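Structural protein ORF273 (Acidianus two-tailed virus, PDB 4ART) is a structural protein of the virion with a new fold, stable to heat and acid, whose precise role is not established. Local coordinates at residues S114-F119 / R167-P172; F119-A124 / Q173-K178. All blocks are in the same frame, centred on the assembly; numbering follows the deposited sequence.

Interaction 1. Residues S114-F119 / R167-P172; sequences SDILKF and RALRIP. With SO4 (sulfate ion), chain E.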
loop_
_atom_site.group_PDB
_atom_site.type_symbol
_atom_site.label_atom_id
_atom_site.label_comp_id
_atom_site.label_asym_id
_atom_site.label_seq_id
_atom_site.Cartn_x
_atom_site.Cartn_y
_atom_site.Cartn_z
ATOM N N SER A 114 -3.343 -4.525 -10.592
ATOM C CA SER A 114 -4.765 -4.787 -10.745
ATOM C C SER A 114 -5.400 -3.791 -11.704
ATOM O O SER A 114 -6.125 -4.193 -12.605
ATOM C CB SER A 114 -5.475 -4.741 -9.389
ATOM O OG SER A 114 -4.996 -5.730 -8.498
ATOM N N ASP A 115 -5.142 -2.510 -11.501
ATOM C CA ASP A 115 -5.663 -1.431 -12.335
ATOM C C ASP A 115 -5.205 -1.511 -13.785
ATOM O O ASP A 115 -6.057 -1.480 -14.667
ATOM C CB ASP A 115 -5.318 -0.049 -11.740
ATOM C CG ASP A 115 -6.240 0.397 -10.606
ATOM O OD1 ASP A 115 -7.333 -0.146 -10.490
ATOM O OD2 ASP A 115 -5.858 1.303 -9.854
ATOM N N ILE A 116 -3.906 -1.649 -14.041
ATOM C CA ILE A 116 -3.360 -1.724 -15.428
ATOM C C ILE A 116 -3.879 -2.931 -16.174
ATOM O O ILE A 116 -4.230 -2.821 -17.346
ATOM C CB ILE A 116 -1.805 -1.651 -15.503
ATOM C CG1 ILE A 116 -1.274 -0.572 -14.640
ATOM C CG2 ILE A 116 -1.203 -1.605 -16.938
ATOM C CD1 ILE A 116 -0.514 -1.224 -13.702
ATOM N N LEU A 117 -3.920 -4.080 -15.502
ATOM C CA LEU A 117 -4.452 -5.297 -16.094
ATOM C C LEU A 117 -5.936 -5.091 -16.443
ATOM O O LEU A 117 -6.331 -5.412 -17.559
ATOM C CB LEU A 117 -4.305 -6.468 -15.107
ATOM C CG LEU A 117 -4.757 -7.819 -15.649
ATOM C CD1 LEU A 117 -3.938 -8.226 -16.873
ATOM C CD2 LEU A 117 -4.743 -8.885 -14.568
ATOM N N LYS A 118 -6.744 -4.553 -15.497
ATOM C CA LYS A 118 -8.170 -4.279 -15.708
ATOM C C LYS A 118 -8.338 -3.323 -16.902
ATOM O O LYS A 118 -9.105 -3.609 -17.819
ATOM C CB LYS A 118 -8.797 -3.670 -14.437
ATOM C CG LYS A 118 -10.224 -3.141 -14.608
ATOM C CD LYS A 118 -10.814 -2.628 -13.296
ATOM C CE LYS A 118 -10.452 -1.222 -12.940
ATOM N NZ LYS A 118 -10.836 -0.910 -11.537
ATOM N N PHE A 119 -7.611 -2.210 -16.882
ATOM C CA PHE A 119 -7.631 -1.191 -17.930
ATOM C C PHE A 119 -7.217 -1.773 -19.295
ATOM O O PHE A 119 -7.908 -1.511 -20.268
ATOM C CB PHE A 119 -6.770 0.028 -17.528
ATOM C CG PHE A 119 -7.183 0.770 -16.250
ATOM C CD1 PHE A 119 -8.487 0.716 -15.780
ATOM C CD2 PHE A 119 -6.274 1.580 -15.562
ATOM C CE1 PHE A 119 -8.873 1.445 -14.628
ATOM C CE2 PHE A 119 -6.670 2.301 -14.405
ATOM C CZ PHE A 119 -7.959 2.222 -13.951
ATOM N N ARG A 167 2.372 -3.133 -22.149
ATOM C CA ARG A 167 3.361 -3.768 -23.003
ATOM C C ARG A 167 4.654 -4.038 -22.251
ATOM O O ARG A 167 5.185 -5.124 -22.379
ATOM C CB ARG A 167 3.646 -2.916 -24.257
ATOM C CG ARG A 167 2.615 -3.093 -25.347
ATOM C CD ARG A 167 3.083 -2.522 -26.678
ATOM N NE ARG A 167 3.214 -1.064 -26.651
ATOM C CZ ARG A 167 2.215 -0.222 -26.899
ATOM N NH1 ARG A 167 0.998 -0.685 -27.175
ATOM N NH2 ARG A 167 2.424 1.089 -26.872
ATOM N N ALA A 168 5.160 -3.061 -21.476
ATOM C CA ALA A 168 6.397 -3.207 -20.683
ATOM C C ALA A 168 6.234 -4.260 -19.589
ATOM O O ALA A 168 7.215 -4.868 -19.182
ATOM C CB ALA A 168 6.792 -1.871 -20.068
ATOM N N LEU A 169 4.999 -4.453 -19.108
ATOM C CA LEU A 169 4.661 -5.429 -18.081
ATOM C C LEU A 169 4.404 -6.794 -18.702
ATOM O O LEU A 169 4.152 -7.761 -17.975
ATOM C CB LEU A 169 3.428 -4.957 -17.262
ATOM C CG LEU A 169 3.704 -3.892 -16.208
ATOM C CD1 LEU A 169 2.395 -3.258 -15.712
ATOM C CD2 LEU A 169 4.551 -4.478 -15.046
ATOM N N ARG A 170 4.448 -6.876 -20.048
ATOM C CA ARG A 170 4.231 -8.066 -20.891
ATOM C C ARG A 170 2.797 -8.571 -20.773
ATOM O O ARG A 170 2.503 -9.716 -21.144
ATOM C CB ARG A 170 5.256 -9.197 -20.634
ATOM C CG ARG A 170 6.725 -8.834 -20.917
ATOM C CD ARG A 170 7.658 -10.019 -20.708
ATOM N NE ARG A 170 7.401 -11.115 -21.655
ATOM C CZ ARG A 170 6.772 -12.252 -21.357
ATOM N NH1 ARG A 170 6.326 -12.472 -20.122
ATOM N NH2 ARG A 170 6.585 -13.177 -22.289
ATOM N N ILE A 171 1.897 -7.693 -20.306
ATOM C CA ILE A 171 0.484 -8.017 -20.163
ATOM C C ILE A 171 -0.130 -8.560 -21.469
ATOM O O ILE A 171 -0.793 -9.591 -21.379
ATOM C CB ILE A 171 -0.328 -6.902 -19.454
ATOM C CG1 ILE A 171 0.002 -6.868 -17.952
ATOM C CG2 ILE A 171 -1.828 -7.084 -19.665
ATOM C CD1 ILE A 171 -0.408 -5.614 -17.198
ATOM N N PRO A 172 0.075 -7.961 -22.679
ATOM C CA PRO A 172 -0.563 -8.514 -23.891
ATOM C C PRO A 172 -0.202 -9.959 -24.206
ATOM O O PRO A 172 -1.099 -10.734 -24.556
ATOM C CB PRO A 172 -0.100 -7.557 -24.996
ATOM C CG PRO A 172 0.161 -6.280 -24.277
ATOM C CD PRO A 172 0.807 -6.728 -23.010
HETATM S S SO4 E . -2.886 -3.579 -5.961
HETATM O O1 SO4 E . -2.476 -3.887 -7.318
HETATM O O2 SO4 E . -2.973 -2.146 -5.711
HETATM O O3 SO4 E . -4.199 -4.182 -5.726
HETATM O O4 SO4 E . -1.899 -4.121 -5.017
#

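Interaction 2. Residues F119-A124 / Q173-K178; sequences FYLEKA and QIVEQK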
loop_
_atom_site.group_PDB
_atom_site.type_symbol
_atom_site.label_atom_id
_atom_site.label_comp_id
_atom_site.label_asym_id
_atom_site.label_seq_id
_atom_site.Cartn_x
_atom_site.Cartn_y
_atom_site.Cartn_z
ATOM N N PHE A 119 -7.611 -2.210 -16.882
ATOM C CA PHE A 119 -7.631 -1.191 -17.930
ATOM C C PHE A 119 -7.217 -1.773 -19.295
ATOM O O PHE A 119 -7.908 -1.511 -20.268
ATOM C CB PHE A 119 -6.770 0.028 -17.528
ATOM C CG PHE A 119 -7.183 0.770 -16.250
ATOM C CD1 PHE A 119 -8.487 0.716 -15.780
ATOM C CD2 PHE A 119 -6.274 1.580 -15.562
ATOM C CE1 PHE A 119 -8.873 1.445 -14.628
ATOM C CE2 PHE A 119 -6.670 2.301 -14.405
ATOM C CZ PHE A 119 -7.959 2.222 -13.951
ATOM N N TYR A 120 -6.155 -2.614 -19.358
ATOM C CA TYR A 120 -5.723 -3.244 -20.622
ATOM C C TYR A 120 -6.785 -4.199 -21.131
ATOM O O TYR A 120 -7.153 -4.119 -22.305
ATOM C CB TYR A 120 -4.357 -3.980 -20.507
ATOM C CG TYR A 120 -4.051 -4.827 -21.737
ATOM C CD1 TYR A 120 -3.456 -4.265 -22.866
ATOM C CD2 TYR A 120 -4.425 -6.173 -21.799
ATOM C CE1 TYR A 120 -3.253 -5.014 -24.028
ATOM C CE2 TYR A 120 -4.195 -6.943 -22.943
ATOM C CZ TYR A 120 -3.611 -6.359 -24.057
ATOM O OH TYR A 120 -3.412 -7.119 -25.190
ATOM N N LEU A 121 -7.264 -5.131 -20.260
ATOM C CA LEU A 121 -8.280 -6.106 -20.640
ATOM C C LEU A 121 -9.509 -5.461 -21.260
ATOM O O LEU A 121 -9.944 -5.874 -22.331
ATOM C CB LEU A 121 -8.672 -7.000 -19.463
ATOM C CG LEU A 121 -7.651 -8.062 -19.022
ATOM C CD1 LEU A 121 -8.048 -8.649 -17.704
ATOM C CD2 LEU A 121 -7.471 -9.173 -20.056
ATOM N N GLU A 122 -10.030 -4.417 -20.618
ATOM C CA GLU A 122 -11.223 -3.694 -21.072
ATOM C C GLU A 122 -11.015 -2.899 -22.342
ATOM O O GLU A 122 -11.930 -2.818 -23.171
ATOM C CB GLU A 122 -11.777 -2.816 -19.959
ATOM C CG GLU A 122 -12.376 -3.689 -18.893
ATOM C CD GLU A 122 -12.829 -3.079 -17.585
ATOM O OE1 GLU A 122 -12.687 -1.852 -17.371
ATOM O OE2 GLU A 122 -13.402 -3.848 -16.787
ATOM N N LYS A 123 -9.818 -2.327 -22.501
ATOM C CA LYS A 123 -9.449 -1.562 -23.691
ATOM C C LYS A 123 -9.318 -2.520 -24.872
ATOM O O LYS A 123 -9.657 -2.133 -25.972
ATOM C CB LYS A 123 -8.152 -0.744 -23.467
ATOM C CG LYS A 123 -8.069 0.502 -24.316
ATOM C CD LYS A 123 -6.741 1.228 -24.206
ATOM C CE LYS A 123 -6.740 2.400 -25.148
ATOM N NZ LYS A 123 -5.596 3.322 -24.918
ATOM N N ALA A 124 -8.882 -3.779 -24.630
ATOM C CA ALA A 124 -8.718 -4.818 -25.659
ATOM C C ALA A 124 -10.032 -5.528 -26.032
ATOM O O ALA A 124 -10.031 -6.367 -26.933
ATOM C CB ALA A 124 -7.674 -5.839 -25.220
ATOM N N GLN A 173 1.104 -10.319 -24.066
ATOM C CA GLN A 173 1.632 -11.678 -24.296
ATOM C C GLN A 173 1.043 -12.678 -23.305
ATOM O O GLN A 173 0.705 -13.787 -23.708
ATOM C CB GLN A 173 3.167 -11.715 -24.178
ATOM C CG GLN A 173 3.887 -10.818 -25.151
ATOM C CD GLN A 173 4.280 -9.489 -24.559
ATOM O OE1 GLN A 173 3.452 -8.736 -24.022
ATOM N NE2 GLN A 173 5.539 -9.104 -24.791
ATOM N N ILE A 174 0.952 -12.300 -22.010
ATOM C CA ILE A 174 0.399 -13.174 -20.945
ATOM C C ILE A 174 -1.112 -13.406 -21.130
ATOM O O ILE A 174 -1.569 -14.537 -20.948
ATOM C CB ILE A 174 0.807 -12.713 -19.506
ATOM C CG1 ILE A 174 2.360 -12.627 -19.370
ATOM C CG2 ILE A 174 0.203 -13.626 -18.434
ATOM C CD1 ILE A 174 2.936 -11.817 -18.123
ATOM N N VAL A 175 -1.870 -12.339 -21.529
ATOM C CA VAL A 175 -3.317 -12.368 -21.811
ATOM C C VAL A 175 -3.529 -13.257 -23.029
ATOM O O VAL A 175 -4.426 -14.075 -23.005
ATOM C CB VAL A 175 -3.929 -10.936 -21.981
ATOM C CG1 VAL A 175 -5.320 -10.978 -22.586
ATOM C CG2 VAL A 175 -3.971 -10.196 -20.651
ATOM N N GLU A 176 -2.674 -13.134 -24.075
ATOM C CA GLU A 176 -2.778 -13.945 -25.297
ATOM C C GLU A 176 -2.527 -15.422 -25.015
ATOM O O GLU A 176 -3.324 -16.260 -25.434
ATOM C CB GLU A 176 -1.848 -13.429 -26.398
ATOM C CG GLU A 176 -2.319 -13.796 -27.795
ATOM C CD GLU A 176 -1.669 -13.018 -28.924
ATOM O OE1 GLU A 176 -1.359 -11.819 -28.728
ATOM O OE2 GLU A 176 -1.542 -13.587 -30.033
ATOM N N GLN A 177 -1.466 -15.732 -24.254
ATOM C CA GLN A 177 -1.121 -17.096 -23.878
ATOM C C GLN A 177 -2.232 -17.761 -23.048
ATOM O O GLN A 177 -2.571 -18.917 -23.280
ATOM C CB GLN A 177 0.209 -17.097 -23.099
ATOM C CG GLN A 177 0.839 -18.483 -22.931
ATOM C CD GLN A 177 1.400 -19.039 -24.232
ATOM O OE1 GLN A 177 1.714 -18.304 -25.187
ATOM N NE2 GLN A 177 1.527 -20.356 -24.298
ATOM N N LYS A 178 -2.829 -17.014 -22.112
ATOM C CA LYS A 178 -3.871 -17.530 -21.221
ATOM C C LYS A 178 -5.309 -17.483 -21.767
ATOM O O LYS A 178 -6.067 -18.418 -21.530
ATOM C CB LYS A 178 -3.775 -16.860 -19.837
ATOM C CG LYS A 178 -4.349 -17.702 -18.685
ATOM C CD LYS A 178 -3.332 -18.696 -18.104
ATOM C CE LYS A 178 -3.849 -19.349 -16.844
ATOM N NZ LYS A 178 -2.733 -19.855 -16.002
#

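Interaction 1. Residues S114-F119 / R167-P172
Leu117 and Ile171 mark the closest approach of the two backbones, with their CA atoms 7.0 Å apart, where helix 113-123 faces the turn from helix 162-168 into helix 171-179. That turn is a Schellman motif: Arg170, with a positive phi, ends the first helix and is also the N-cap of the second; Leu169 and Ile171, on either side of it, both point toward helix 113-123. The contact is wholly apolar. With CG anti to the backbone N (chi1 -177°) and chi2 at 61°, Leu117 brings CD1 to 3.7 Å from Ile171 CG2. The other branch of Ile171 reaches Ile116 through CD1, 4.1 Å from Ile116 CG2, the side chains crossing at about a right angle. Ile116 CG2 also lies 4.1 Å from Leu169 CD1, so this one methyl meets both partners. A sulfate ion, probably from the crystallisation liquor, sits at the start of helix 113-123 and accepts a weak, nearly straight hydrogen bond from Ser114 N (3.4 Å to O1, 169°); Ser112 OG binds it too. Helix 188-201 flanks the contact through Phe191 and Ile194 on Leu117 and Val198 on Ile171, while Leu165 of helix 162-168 meets Ile116.

Interaction 2. Residues F119-A124 / Q173-K178
Val175 projects from helix 171-179 towards Tyr120 and Leu121 of helix 113-123, a helix-helix packing contact in a cluster with helix 188-201. The backbones stay well apart, Leu121 CA and Val175 CA being 8.1 Å from each other, and no hydrogen bond crosses the gap. Among aliphatic contacts, the Leu121 branch ending in CD2 fits against the fork of Val175, 3.7 Å from CG2 and 3.8 Å from CG1. The CB of Leu121 does not itself head for the partner helix; it is the far end of the side chain that closes the distance. Phe191 and Leu179 also touch Leu121, so its isobutyl group packs against two other helices. The aromatic contact comes from Tyr120, whose ring is carried out towards helix 171-179 with CG anti to the backbone N (chi1 170°). It runs alongside Val175, the two side chains pointing in opposite directions, and Val175 CG2 meets the ring obliquely. The polar contact nearby is on the face of the helix turned from Val175: buried Glu122 OE1 accepts a hydrogen bond from Thr134 N. Where helix 113-123 ends, Ala124 N bonds to Tyr120 O (2.9 Å), and the same turn sets Ala124 CB over one face of the Tyr120 ring, towards its rim. Val175 CG2 lies 4.0 Å from Tyr120 CE2.

Interactions 1 and 2 are successive parts of one interface, their centres about 7 Å apart: both use helix 113-123 and helix 171-179, and segments 114-119 and 119-124 share Phe119, which touches neither partner segment. Tyr120 joins them most directly, since its CD2 packs 3.5 Å from Ile171 CG2 and its OH reaches to 3.3 Å from Pro172 CB. A looser bridge runs from Leu117 CD1 to Val175 CG2, 4.3 Å away. Phe191 of helix 188-201 touches both Leu117 and Leu121, spanning the two contacts from a third helix. The sulfate belongs to the interaction 1 end, where Ser114 also packs on Arg215 of the second subunit; no other chain touches the segments of interaction 2.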